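Local atomic coordinates of pyocin S5 (Pseudomonas aeruginosa PAO1, PDB entry 6THK), a protein that is a bacteriocin imported into Pseudomonas aeruginosa, where it probably kills by forming pores that depolarise the cytoplasmic membrane. Residues F125-Y128 and E129-S132; L292-R295 and L296-N300; T304-R307 and T308-E311; K378-L381 and K382-Q385; E425-I428 and S429-G433. The protein carries 1 engineered substitution. All blocks are in the same frame, centred on the assembly; numbering follows the deposited sequence.

Contact 1: F125-Y128 and E129-S132; sequences FIDY and EKQS. With ZN (zinc ion), chain F.
Glu129 and Asp127 bring their carboxylates together on one zinc ion, an observed metal site. Glu129 chelates with both oxygens, OE2 lying 2.0 Å from the zinc, whereas Asp127 binds mainly through OD1, 2.1 Å from the metal. The two carboxylate planes stand 63° apart, and the bend of the Glu129 chain at chi2 (-106°) turns its head back over the turn toward the ion. Tyr172, hydrogen-bonded to Glu129 OE1, adds a second-shell hold. Lys130 comes next. Its backbone N donates to Asp127 O at 2.9 Å, closing the turn. Its extended side chain runs alongside that of Asp127 in the same direction, so that CD passes 3.2 Å from OD2. The ammonium forms two long salt bridges, 3.8 Å from NZ to Asp127 OD2 and 3.6 Å from NZ to Glu129 OE2. A water bridges more closely, accepting from Lys130 NZ at 2.8 Å and donating to Asp127 OD2. Gln131 bends at chi2 and lays CG 3.3 Å from Asp127 O; its side chain crosses that of Ile126 at about a right angle, against CG2, while its NE2 bonds to Ser135. Ser132 then N-caps helix 133-145 through Ser135 N. The loop thus joins helix 95-121 to helix 133-145, with Ile126 packed on Ala139 and Trp140, and Tyr128 packed against helices 42-87 and 157-212.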
loop_
_atom_site.group_PDB
_atom_site.type_symbol
_atom_site.label_atom_id
_atom_site.label_comp_id
_atom_site.label_asym_id
_atom_site.label_seq_id
_atom_site.Cartn_x
_atom_site.Cartn_y
_atom_site.Cartn_z
ATOM N N PHE A 125 28.528 70.826 -4.911
ATOM C CA PHE A 125 29.658 69.927 -4.746
ATOM C C PHE A 125 31.003 70.634 -4.901
ATOM O O PHE A 125 31.354 71.115 -5.986
ATOM C CB PHE A 125 29.555 68.694 -5.658
ATOM C CG PHE A 125 30.779 67.816 -5.607
ATOM C CD1 PHE A 125 31.181 67.222 -4.416
ATOM C CD2 PHE A 125 31.556 67.616 -6.736
ATOM C CE1 PHE A 125 32.346 66.452 -4.355
ATOM C CE2 PHE A 125 32.707 66.825 -6.683
ATOM C CZ PHE A 125 33.097 66.248 -5.491
ATOM N N ILE A 126 31.765 70.653 -3.813
ATOM C CA ILE A 126 33.095 71.229 -3.802
ATOM C C ILE A 126 34.067 70.109 -3.406
ATOM O O ILE A 126 33.949 69.568 -2.302
ATOM C CB ILE A 126 33.190 72.481 -2.863
ATOM C CG1 ILE A 126 31.974 73.441 -3.036
ATOM C CG2 ILE A 126 34.522 73.219 -3.064
ATOM C CD1 ILE A 126 31.772 74.462 -1.931
ATOM N N ASP A 127 35.001 69.730 -4.307
ATOM C CA ASP A 127 35.985 68.693 -4.001
ATOM C C ASP A 127 37.126 69.392 -3.293
ATOM O O ASP A 127 38.140 69.713 -3.917
ATOM C CB ASP A 127 36.466 67.973 -5.276
ATOM C CG ASP A 127 36.857 66.520 -5.060
ATOM O OD1 ASP A 127 36.264 65.868 -4.164
ATOM O OD2 ASP A 127 37.698 66.014 -5.829
ATOM N N TYR A 128 36.928 69.642 -1.980
ATOM C CA TYR A 128 37.786 70.392 -1.059
ATOM C C TYR A 128 39.285 70.166 -1.225
ATOM O O TYR A 128 40.032 71.146 -1.333
ATOM C CB TYR A 128 37.373 70.150 0.400
ATOM C CG TYR A 128 35.909 70.409 0.656
ATOM C CD1 TYR A 128 35.413 71.708 0.732
ATOM C CD2 TYR A 128 35.015 69.358 0.811
ATOM C CE1 TYR A 128 34.058 71.950 0.949
ATOM C CE2 TYR A 128 33.655 69.589 1.007
ATOM C CZ TYR A 128 33.185 70.885 1.098
ATOM O OH TYR A 128 31.851 71.107 1.306
ATOM N N GLU A 129 39.718 68.900 -1.270
ATOM C CA GLU A 129 41.125 68.503 -1.399
ATOM C C GLU A 129 41.789 68.992 -2.695
ATOM O O GLU A 129 42.997 69.221 -2.706
ATOM C CB GLU A 129 41.283 66.961 -1.219
ATOM C CG GLU A 129 41.227 66.089 -2.474
ATOM C CD GLU A 129 39.979 65.262 -2.707
ATOM O OE1 GLU A 129 39.000 65.420 -1.943
ATOM O OE2 GLU A 129 39.982 64.453 -3.663
ATOM N N LYS A 130 41.011 69.143 -3.776
ATOM C CA LYS A 130 41.552 69.527 -5.078
ATOM C C LYS A 130 41.387 71.009 -5.420
ATOM O O LYS A 130 41.817 71.431 -6.496
ATOM C CB LYS A 130 40.959 68.628 -6.170
ATOM C CG LYS A 130 41.652 67.276 -6.221
ATOM C CD LYS A 130 40.739 66.186 -6.735
ATOM C CE LYS A 130 41.386 64.823 -6.694
ATOM N NZ LYS A 130 40.457 63.763 -7.172
ATOM N N GLN A 131 40.813 71.802 -4.500
ATOM C CA GLN A 131 40.598 73.243 -4.705
ATOM C C GLN A 131 41.599 74.106 -3.937
ATOM O O GLN A 131 42.047 73.738 -2.843
ATOM C CB GLN A 131 39.175 73.663 -4.267
ATOM C CG GLN A 131 38.004 72.846 -4.804
ATOM C CD GLN A 131 38.005 72.697 -6.299
ATOM O OE1 GLN A 131 38.267 71.615 -6.826
ATOM N NE2 GLN A 131 37.689 73.774 -7.011
ATOM N N SER A 132 41.889 75.299 -4.479
ATOM C CA SER A 132 42.732 76.297 -3.815
ATOM C C SER A 132 41.858 76.968 -2.761
ATOM O O SER A 132 40.630 76.964 -2.902
ATOM C CB SER A 132 43.205 77.344 -4.819
ATOM O OG SER A 132 42.128 78.115 -5.327
HETATM ZN ZN ZN F . 37.958 64.695 -3.557
HETATM O O HOH W 1 37.989 62.943 -6.049
#

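Contact 2: L292-R295 and L296-N300; sequences LQAR and LVKLN
Lys298 folds back along the helix to reach Ala294, its NZ donating to Ala294 O at 3.2 Å. Bends at chi2 (-84°), chi3 and chi4 curl the chain round on itself. CG lies as near that oxygen as the ammonium does, 3.2 Å from Ala294 O, so both ends of the looped chain rest on one carbonyl. NZ arrives above the carbonyl plane, 38° out of it, and it supplements a weak backbone bond from Lys298 N to the same oxygen, 3.4 Å long. Ala294 O thus receives a side-chain donor where its own helical bond is weak. Around this lie the ordinary i to i+4 bonds: Leu296 N donates to Leu292 O at 2.9 Å, and Leu299 N to Arg295 O at 3.0 Å. Side chains one turn on also lie against backbone carbonyls. Val297 CG2 sits 3.5 Å from Gln293 O, and Leu299 CG sits 3.4 Å from Arg295 O. Farther out, Arg295 sends its chain off the backbone with CG trans to N (chi1 -170°) and turns it at chi3, leaving this helix for its neighbour. All of this belongs to the long helix 272-338, in a region predicted to form a coiled coil. Leu292 and Leu299 pack on helix 237-267 through Ala251, Ile252 and Thr245, while Arg295 spreads over helix 214-227 across Val218 and Leu222.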
loop_
_atom_site.group_PDB
_atom_site.type_symbol
_atom_site.label_atom_id
_atom_site.label_comp_id
_atom_site.label_asym_id
_atom_site.label_seq_id
_atom_site.Cartn_x
_atom_site.Cartn_y
_atom_site.Cartn_z
ATOM N N LEU A 292 2.749 2.395 -4.532
ATOM C CA LEU A 292 1.321 2.148 -4.383
ATOM C C LEU A 292 0.769 1.368 -5.565
ATOM O O LEU A 292 -0.059 0.484 -5.377
ATOM C CB LEU A 292 0.565 3.469 -4.239
ATOM C CG LEU A 292 0.579 4.131 -2.869
ATOM C CD1 LEU A 292 0.063 5.529 -2.964
ATOM C CD2 LEU A 292 -0.278 3.364 -1.867
ATOM N N GLN A 293 1.209 1.696 -6.781
ATOM C CA GLN A 293 0.749 1.028 -7.998
ATOM C C GLN A 293 1.185 -0.432 -8.031
ATOM O O GLN A 293 0.382 -1.294 -8.400
ATOM C CB GLN A 293 1.198 1.792 -9.239
ATOM C CG GLN A 293 0.199 2.867 -9.657
ATOM C CD GLN A 293 0.739 3.883 -10.649
ATOM O OE1 GLN A 293 -0.024 4.648 -11.256
ATOM N NE2 GLN A 293 2.062 3.947 -10.821
ATOM N N ALA A 294 2.424 -0.716 -7.570
ATOM C CA ALA A 294 2.994 -2.069 -7.464
ATOM C C ALA A 294 2.164 -2.908 -6.499
ATOM O O ALA A 294 1.928 -4.082 -6.779
ATOM C CB ALA A 294 4.442 -2.007 -6.982
ATOM N N ARG A 295 1.712 -2.284 -5.371
ATOM C CA ARG A 295 0.860 -2.857 -4.320
ATOM C C ARG A 295 -0.517 -3.195 -4.893
ATOM O O ARG A 295 -1.026 -4.290 -4.646
ATOM C CB ARG A 295 0.707 -1.832 -3.197
ATOM C CG ARG A 295 0.060 -2.337 -1.911
ATOM C CD ARG A 295 0.205 -1.297 -0.815
ATOM N NE ARG A 295 1.561 -0.733 -0.765
ATOM C CZ ARG A 295 2.440 -0.963 0.202
ATOM N NH1 ARG A 295 2.112 -1.723 1.242
ATOM N NH2 ARG A 295 3.649 -0.416 0.149
ATOM N N LEU A 296 -1.101 -2.253 -5.676
ATOM C CA LEU A 296 -2.403 -2.403 -6.329
ATOM C C LEU A 296 -2.443 -3.599 -7.277
ATOM O O LEU A 296 -3.424 -4.339 -7.262
ATOM C CB LEU A 296 -2.805 -1.098 -7.041
ATOM C CG LEU A 296 -4.230 -0.991 -7.609
ATOM C CD1 LEU A 296 -5.288 -1.332 -6.576
ATOM C CD2 LEU A 296 -4.480 0.389 -8.166
ATOM N N VAL A 297 -1.364 -3.819 -8.058
ATOM C CA VAL A 297 -1.230 -4.949 -8.991
ATOM C C VAL A 297 -1.341 -6.281 -8.217
ATOM O O VAL A 297 -2.099 -7.172 -8.634
ATOM C CB VAL A 297 0.075 -4.855 -9.834
ATOM C CG1 VAL A 297 0.410 -6.183 -10.511
ATOM C CG2 VAL A 297 -0.017 -3.738 -10.870
ATOM N N LYS A 298 -0.593 -6.395 -7.088
ATOM C CA LYS A 298 -0.604 -7.583 -6.229
ATOM C C LYS A 298 -2.010 -7.794 -5.655
ATOM O O LYS A 298 -2.471 -8.926 -5.614
ATOM C CB LYS A 298 0.422 -7.481 -5.073
ATOM C CG LYS A 298 1.823 -6.981 -5.432
ATOM C CD LYS A 298 2.786 -8.049 -5.978
ATOM C CE LYS A 298 3.247 -7.762 -7.405
ATOM N NZ LYS A 298 3.907 -6.423 -7.554
ATOM N N LEU A 299 -2.694 -6.699 -5.239
ATOM C CA LEU A 299 -4.049 -6.747 -4.684
ATOM C C LEU A 299 -5.078 -7.235 -5.710
ATOM O O LEU A 299 -5.985 -7.973 -5.343
ATOM C CB LEU A 299 -4.486 -5.379 -4.128
ATOM C CG LEU A 299 -3.875 -4.861 -2.818
ATOM C CD1 LEU A 299 -4.595 -3.604 -2.361
ATOM C CD2 LEU A 299 -3.925 -5.889 -1.704
ATOM N N ASN A 300 -4.943 -6.807 -6.978
ATOM C CA ASN A 300 -5.818 -7.178 -8.087
ATOM C C ASN A 300 -5.688 -8.650 -8.415
ATOM O O ASN A 300 -6.689 -9.306 -8.694
ATOM C CB ASN A 300 -5.486 -6.356 -9.323
ATOM C CG ASN A 300 -5.874 -4.907 -9.242
ATOM O OD1 ASN A 300 -6.670 -4.481 -8.389
ATOM N ND2 ASN A 300 -5.324 -4.130 -10.160
#

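Contact 3: T304-R307 and T308-E311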
loop_
_atom_site.group_PDB
_atom_site.type_symbol
_atom_site.label_atom_id
_atom_site.label_comp_id
_atom_site.label_asym_id
_atom_site.label_seq_id
_atom_site.Cartn_x
_atom_site.Cartn_y
_atom_site.Cartn_z
ATOM N N THR A 304 -8.404 -11.697 -7.642
ATOM C CA THR A 304 -8.803 -12.615 -8.691
ATOM C C THR A 304 -8.653 -14.053 -8.224
ATOM O O THR A 304 -9.484 -14.893 -8.523
ATOM C CB THR A 304 -7.957 -12.415 -9.950
ATOM O OG1 THR A 304 -8.279 -11.157 -10.541
ATOM C CG2 THR A 304 -8.229 -13.509 -10.946
ATOM N N ARG A 305 -7.574 -14.336 -7.504
ATOM C CA ARG A 305 -7.349 -15.678 -6.999
ATOM C C ARG A 305 -8.458 -16.058 -6.031
ATOM O O ARG A 305 -8.971 -17.164 -6.073
ATOM C CB ARG A 305 -5.981 -15.781 -6.314
ATOM C CG ARG A 305 -5.963 -16.662 -5.070
ATOM C CD ARG A 305 -4.575 -16.771 -4.451
ATOM N NE ARG A 305 -4.631 -17.111 -3.030
ATOM C CZ ARG A 305 -3.616 -16.971 -2.180
ATOM N NH1 ARG A 305 -2.457 -16.491 -2.596
ATOM N NH2 ARG A 305 -3.765 -17.303 -0.907
ATOM N N ARG A 306 -8.824 -15.123 -5.161
ATOM C CA ARG A 306 -9.870 -15.352 -4.180
ATOM C C ARG A 306 -11.235 -15.571 -4.806
ATOM O O ARG A 306 -11.983 -16.435 -4.385
ATOM C CB ARG A 306 -9.935 -14.188 -3.194
ATOM C CG ARG A 306 -8.739 -14.086 -2.265
ATOM C CD ARG A 306 -8.723 -15.219 -1.263
ATOM N NE ARG A 306 -7.516 -15.208 -0.450
ATOM C CZ ARG A 306 -7.251 -16.096 0.503
ATOM N NH1 ARG A 306 -8.108 -17.067 0.762
ATOM N NH2 ARG A 306 -6.128 -16.018 1.194
ATOM N N ARG A 307 -11.557 -14.770 -5.810
ATOM C CA ARG A 307 -12.836 -14.877 -6.491
ATOM C C ARG A 307 -12.991 -16.201 -7.214
ATOM O O ARG A 307 -14.055 -16.801 -7.194
ATOM C CB ARG A 307 -13.026 -13.714 -7.460
ATOM C CG ARG A 307 -13.676 -12.505 -6.817
ATOM C CD ARG A 307 -13.371 -11.219 -7.560
ATOM N NE ARG A 307 -13.798 -10.058 -6.793
ATOM C CZ ARG A 307 -13.830 -8.816 -7.260
ATOM N NH1 ARG A 307 -13.455 -8.557 -8.501
ATOM N NH2 ARG A 307 -14.233 -7.832 -6.479
ATOM N N THR A 308 -11.921 -16.643 -7.864
ATOM C CA THR A 308 -11.920 -17.901 -8.586
ATOM C C THR A 308 -12.121 -19.054 -7.627
ATOM O O THR A 308 -12.868 -19.980 -7.904
ATOM C CB THR A 308 -10.605 -18.106 -9.334
ATOM O OG1 THR A 308 -10.399 -17.014 -10.230
ATOM C CG2 THR A 308 -10.652 -19.375 -10.128
ATOM N N GLU A 309 -11.455 -18.967 -6.483
ATOM C CA GLU A 309 -11.537 -19.975 -5.442
ATOM C C GLU A 309 -12.951 -20.072 -4.896
ATOM O O GLU A 309 -13.419 -21.150 -4.586
ATOM C CB GLU A 309 -10.542 -19.671 -4.321
ATOM C CG GLU A 309 -10.585 -20.651 -3.165
ATOM C CD GLU A 309 -9.724 -20.214 -1.998
ATOM O OE1 GLU A 309 -8.964 -21.052 -1.472
ATOM O OE2 GLU A 309 -9.805 -19.031 -1.608
ATOM N N ALA A 310 -13.620 -18.938 -4.751
ATOM C CA ALA A 310 -14.981 -18.932 -4.246
ATOM C C ALA A 310 -15.940 -19.529 -5.263
ATOM O O ALA A 310 -16.945 -20.119 -4.898
ATOM C CB ALA A 310 -15.406 -17.527 -3.878
ATOM N N GLU A 311 -15.629 -19.356 -6.541
ATOM C CA GLU A 311 -16.448 -19.897 -7.619
ATOM C C GLU A 311 -16.310 -21.415 -7.665
ATOM O O GLU A 311 -17.308 -22.105 -7.869
ATOM C CB GLU A 311 -16.064 -19.263 -8.967
ATOM C CG GLU A 311 -17.228 -19.140 -9.944
ATOM C CD GLU A 311 -18.293 -18.092 -9.656
ATOM O OE1 GLU A 311 -19.265 -18.020 -10.443
ATOM O OE2 GLU A 311 -18.159 -17.342 -8.660
#
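Arg306 and Glu309 lie side by side on one flank of the helix, pointing the same way, and pair through NH1 and OE2 at 3.5 Å. The guanidinium and carboxylate planes are turned 53° apart, so the two groups meet obliquely by a single pair of atoms and not as a two-pronged bridge. The arginine bends at chi2 (-70°), swinging its head forward to the extended glutamate; CD also passes 4.0 Å from Glu309 OE2, and NE makes a long, weak ion pair with Glu302. The i to i+3 bridge to Glu309 lies on the exposed surface of helix 272-338, within a predicted coiled coil, where Arg306 also packs on Pro237 and Leu241 of helix 237-267. Arg305 forms its salt bridge with Glu302. Glu311 belongs to a zinc site seen in this protein. On another flank, Thr308 crosses Thr304 obliquely and turns its hydroxyl back: OG1, opposite the carbonyl carbon (chi1 -58°), donates to Thr304 O at 2.9 Å. Thr308 N donates to the same oxygen at 3.1 Å from the opposite face of the carbonyl plane, so two bonds from one residue grip one acceptor. The hydroxyl of Thr304 likewise bonds to Asn300 O, one turn earlier.

Contact 4: K378-L381 and K382-Q385; sequences KLSL and KDRQ. With ZN (zinc ion), chain C.
Asp383 turns its side chain back over Ser380. CB lies 3.2 Å from Ser380 O. CG, placed opposite the carbonyl carbon (chi1 -66°), brings the carboxylate back to the N-cap residue, CG lying 3.2 Å from Ser380 OG. At the tip, OD1 is the closer ligand of a zinc ion, at 2.2 Å; OD2 stays farther from the metal and accepts from Ser380 N at 3.1 Å, met from above the carboxylate plane. Ser380 answers in kind, its OG accepting from Asp383 N at 3.2 Å, and the same hydroxyl is hydrogen-bonded to a glycerol, probably from the crystallisation liquor. The reciprocal pair is a capping box, with Ser380 as N-cap of helix 381-392, which follows helix 361-378 in the colicin pore-forming domain. The zinc is completed by His501 and His503 of the C-terminal histidine run, evidently a purification tag, so this coordination probably reflects the construct. One residue on, Arg384 reaches back across Leu379, whose CD2 rests over one face of the guanidinium near its rim, 3.8 Å from NH1. Leu379 O lies at the edge of the same group, in its plane and 3.2 Å from NH1. The arginine chain bends at chi3 (134°), and its NE is hydrogen-bonded to Thr430 O. On the outer side, Leu381 CG packs 3.5 Å from Gln385 NE2, the two side chains crossing at a slant.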
loop_
_atom_site.group_PDB
_atom_site.type_symbol
_atom_site.label_atom_id
_atom_site.label_comp_id
_atom_site.label_asym_id
_atom_site.label_seq_id
_atom_site.Cartn_x
_atom_site.Cartn_y
_atom_site.Cartn_z
ATOM N N LYS A 378 -35.208 -72.296 -5.185
ATOM C CA LYS A 378 -36.136 -71.450 -5.950
ATOM C C LYS A 378 -35.471 -70.691 -7.126
ATOM O O LYS A 378 -36.180 -70.177 -7.993
ATOM C CB LYS A 378 -36.916 -70.488 -5.030
ATOM C CG LYS A 378 -38.144 -71.135 -4.402
ATOM C CD LYS A 378 -39.284 -70.140 -4.199
ATOM C CE LYS A 378 -40.544 -70.827 -3.723
ATOM N NZ LYS A 378 -41.706 -69.896 -3.641
ATOM N N LEU A 379 -34.129 -70.640 -7.162
ATOM C CA LEU A 379 -33.381 -69.970 -8.228
ATOM C C LEU A 379 -32.940 -70.994 -9.280
ATOM O O LEU A 379 -32.283 -71.987 -8.937
ATOM C CB LEU A 379 -32.169 -69.241 -7.617
ATOM C CG LEU A 379 -31.566 -68.042 -8.331
ATOM C CD1 LEU A 379 -32.514 -66.850 -8.344
ATOM C CD2 LEU A 379 -30.285 -67.631 -7.639
ATOM N N SER A 380 -33.379 -70.786 -10.514
ATOM C CA SER A 380 -33.065 -71.655 -11.638
ATOM C C SER A 380 -31.711 -71.375 -12.275
ATOM O O SER A 380 -31.125 -70.327 -12.069
ATOM C CB SER A 380 -34.164 -71.586 -12.695
ATOM O OG SER A 380 -33.896 -70.585 -13.646
ATOM N N LEU A 381 -31.232 -72.339 -13.051
ATOM C CA LEU A 381 -29.966 -72.244 -13.759
ATOM C C LEU A 381 -30.000 -71.115 -14.768
ATOM O O LEU A 381 -29.034 -70.392 -14.935
ATOM C CB LEU A 381 -29.680 -73.549 -14.480
ATOM C CG LEU A 381 -28.420 -73.592 -15.332
ATOM C CD1 LEU A 381 -27.205 -73.403 -14.443
ATOM C CD2 LEU A 381 -28.342 -74.903 -16.094
ATOM N N LYS A 382 -31.130 -70.972 -15.442
ATOM C CA LYS A 382 -31.311 -69.924 -16.421
ATOM C C LYS A 382 -31.189 -68.568 -15.740
ATOM O O LYS A 382 -30.667 -67.632 -16.320
ATOM C CB LYS A 382 -32.676 -70.058 -17.088
ATOM C CG LYS A 382 -32.643 -70.734 -18.445
ATOM C CD LYS A 382 -33.808 -71.693 -18.624
ATOM C CE LYS A 382 -34.387 -71.608 -20.028
ATOM N NZ LYS A 382 -35.751 -72.206 -20.119
ATOM N N ASP A 383 -31.696 -68.476 -14.509
ATOM C CA ASP A 383 -31.644 -67.239 -13.737
ATOM C C ASP A 383 -30.194 -66.860 -13.474
ATOM O O ASP A 383 -29.768 -65.761 -13.790
ATOM C CB ASP A 383 -32.381 -67.377 -12.401
ATOM C CG ASP A 383 -33.875 -67.568 -12.558
ATOM O OD1 ASP A 383 -34.449 -67.156 -13.579
ATOM O OD2 ASP A 383 -34.478 -68.164 -11.657
ATOM N N ARG A 384 -29.463 -67.786 -12.868
ATOM C CA ARG A 384 -28.047 -67.649 -12.560
ATOM C C ARG A 384 -27.309 -67.180 -13.812
ATOM O O ARG A 384 -26.646 -66.155 -13.760
ATOM C CB ARG A 384 -27.472 -68.981 -12.038
ATOM C CG ARG A 384 -28.099 -69.449 -10.727
ATOM C CD ARG A 384 -27.492 -70.737 -10.190
ATOM N NE ARG A 384 -27.205 -70.628 -8.757
ATOM C CZ ARG A 384 -28.069 -70.905 -7.785
ATOM N NH1 ARG A 384 -29.295 -71.324 -8.075
ATOM N NH2 ARG A 384 -27.712 -70.768 -6.513
ATOM N N GLN A 385 -27.486 -67.879 -14.953
ATOM C CA GLN A 385 -26.824 -67.493 -16.207
ATOM C C GLN A 385 -27.165 -66.084 -16.658
ATOM O O GLN A 385 -26.262 -65.366 -17.080
ATOM C CB GLN A 385 -27.113 -68.495 -17.323
ATOM C CG GLN A 385 -26.544 -69.887 -17.075
ATOM C CD GLN A 385 -27.149 -70.964 -17.975
ATOM O OE1 GLN A 385 -28.179 -70.776 -18.664
ATOM N NE2 GLN A 385 -26.530 -72.142 -17.952
HETATM ZN ZN ZN C . -36.519 -68.041 -13.481
#

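Contact 5: E425-I428 and S429-G433; sequences EFKI and STETG
The ring of Phe426 meets Thr430 obliquely, CE1 lying 3.5 Å from Thr430 OG1. Beyond this pair the ring packs among Trp435 and Phe438, both edge-to-face, Phe391 at about 50°, and Val475 and Val478 of helix 468-481. Thr430 holds OG1 opposite its carbonyl carbon (chi1 -67°), which lets the hydroxyl donate to Phe426 O at 3.0 Å from above the carbonyl plane. The backbone bond from Thr430 N to that oxygen is weak and strongly bent. Thr430 N donates as well to Lys427 O at 3.1 Å, an i to i+3 bond, and Glu431 N joins it at 3.0 Å on the same face of the Lys427 carbonyl. Lys427 NZ and Glu431 OE1 form a long salt bridge of 3.9 Å between side chains that cross at a slant. At the last turn Thr432 leaves helical geometry but grips Ile428 O twice, from opposite faces: its N donates at 2.8 Å and its OG1 at 2.9 Å. A chi1 of 72° sets OG1 between the backbone N and the carbonyl carbon, facing Ile428 O. Ser429 OG, hydrogen-bonded to Asp434 O, ties the helix to the chain just beyond it. One i to i+3 bond among i to i+4 bonds, and threonine hydroxyls returned to carbonyls, accompany the C-terminal end of helix 419-431 in the helical bundle of the colicin pore-forming domain.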
loop_
_atom_site.group_PDB
_atom_site.type_symbol
_atom_site.label_atom_id
_atom_site.label_comp_id
_atom_site.label_asym_id
_atom_site.label_seq_id
_atom_site.Cartn_x
_atom_site.Cartn_y
_atom_site.Cartn_z
ATOM N N GLU A 425 -16.208 -61.761 -8.944
ATOM C CA GLU A 425 -16.473 -62.596 -7.781
ATOM C C GLU A 425 -17.988 -62.716 -7.521
ATOM O O GLU A 425 -18.458 -63.741 -7.059
ATOM C CB GLU A 425 -15.570 -62.287 -6.565
ATOM C CG GLU A 425 -15.579 -63.402 -5.486
ATOM C CD GLU A 425 -14.808 -64.670 -5.864
ATOM O OE1 GLU A 425 -14.063 -64.572 -6.857
ATOM O OE2 GLU A 425 -14.941 -65.745 -5.196
ATOM N N PHE A 426 -18.740 -61.651 -7.776
ATOM C CA PHE A 426 -20.187 -61.709 -7.636
ATOM C C PHE A 426 -20.770 -62.709 -8.631
ATOM O O PHE A 426 -21.632 -63.507 -8.286
ATOM C CB PHE A 426 -20.809 -60.337 -7.865
ATOM C CG PHE A 426 -22.215 -60.225 -7.368
ATOM C CD1 PHE A 426 -23.223 -60.959 -7.950
ATOM C CD2 PHE A 426 -22.530 -59.392 -6.317
ATOM C CE1 PHE A 426 -24.525 -60.859 -7.507
ATOM C CE2 PHE A 426 -23.825 -59.294 -5.857
ATOM C CZ PHE A 426 -24.827 -60.030 -6.454
ATOM N N LYS A 427 -20.267 -62.666 -9.863
ATOM C CA LYS A 427 -20.700 -63.555 -10.934
ATOM C C LYS A 427 -20.389 -65.015 -10.629
ATOM O O LYS A 427 -21.229 -65.877 -10.812
ATOM C CB LYS A 427 -20.058 -63.140 -12.252
ATOM C CG LYS A 427 -19.789 -64.287 -13.205
ATOM C CD LYS A 427 -19.175 -63.799 -14.509
ATOM C CE LYS A 427 -17.760 -64.322 -14.698
ATOM N NZ LYS A 427 -17.507 -65.580 -13.947
ATOM N N ILE A 428 -19.198 -65.284 -10.098
ATOM C CA ILE A 428 -18.798 -66.643 -9.736
ATOM C C ILE A 428 -19.709 -67.158 -8.635
ATOM O O ILE A 428 -20.153 -68.292 -8.658
ATOM C CB ILE A 428 -17.346 -66.697 -9.240
ATOM C CG1 ILE A 428 -16.373 -66.351 -10.357
ATOM C CG2 ILE A 428 -17.018 -68.072 -8.689
ATOM C CD1 ILE A 428 -14.989 -66.029 -9.855
ATOM N N SER A 429 -20.000 -66.280 -7.684
ATOM C CA SER A 429 -20.883 -66.522 -6.561
ATOM C C SER A 429 -22.344 -66.721 -6.951
ATOM O O SER A 429 -23.109 -67.195 -6.150
ATOM C CB SER A 429 -20.771 -65.393 -5.547
ATOM O OG SER A 429 -19.715 -65.638 -4.647
ATOM N N THR A 430 -22.757 -66.217 -8.107
ATOM C CA THR A 430 -24.114 -66.397 -8.587
ATOM C C THR A 430 -24.230 -67.759 -9.277
ATOM O O THR A 430 -25.162 -68.515 -9.043
ATOM C CB THR A 430 -24.491 -65.294 -9.580
ATOM O OG1 THR A 430 -24.551 -64.043 -8.897
ATOM C CG2 THR A 430 -25.834 -65.574 -10.197
ATOM N N GLU A 431 -23.256 -68.049 -10.128
ATOM C CA GLU A 431 -23.143 -69.287 -10.890
ATOM C C GLU A 431 -22.939 -70.487 -9.989
ATOM O O GLU A 431 -23.569 -71.521 -10.196
ATOM C CB GLU A 431 -22.049 -69.162 -11.953
ATOM C CG GLU A 431 -22.393 -68.114 -12.999
ATOM C CD GLU A 431 -21.720 -68.267 -14.346
ATOM O OE1 GLU A 431 -20.492 -68.029 -14.427
ATOM O OE2 GLU A 431 -22.433 -68.568 -15.332
ATOM N N THR A 432 -22.081 -70.356 -8.983
ATOM C CA THR A 432 -21.875 -71.426 -8.011
ATOM C C THR A 432 -22.850 -71.127 -6.866
ATOM O O THR A 432 -23.519 -70.084 -6.861
ATOM C CB THR A 432 -20.382 -71.518 -7.587
ATOM O OG1 THR A 432 -20.020 -70.414 -6.758
ATOM C CG2 THR A 432 -19.436 -71.593 -8.781
ATOM N N GLY A 433 -22.974 -72.022 -5.913
ATOM C CA GLY A 433 -23.854 -71.686 -4.802
ATOM C C GLY A 433 -23.123 -70.948 -3.702
ATOM O O GLY A 433 -23.735 -70.593 -2.700
#

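How the contacts relate
All five contacts are local, but their chemistry follows their place in a very elongated, helical molecule. Contacts 2 and 3 share helix 272-338, their centres about 17 Å apart, and both are surface contacts in which a lysine, a threonine or an ion pair reinforces regular turns. Contacts 1, 4 and 5 are partly buried and lie where helices begin or end. Contacts 1 and 4 both hold a zinc, yet their centres are about 157 Å apart, on opposite sides of the chain's centre. Contacts 4 and 5 belong to the pore-forming domain and touch directly, one at a helix start, the other at a helix end.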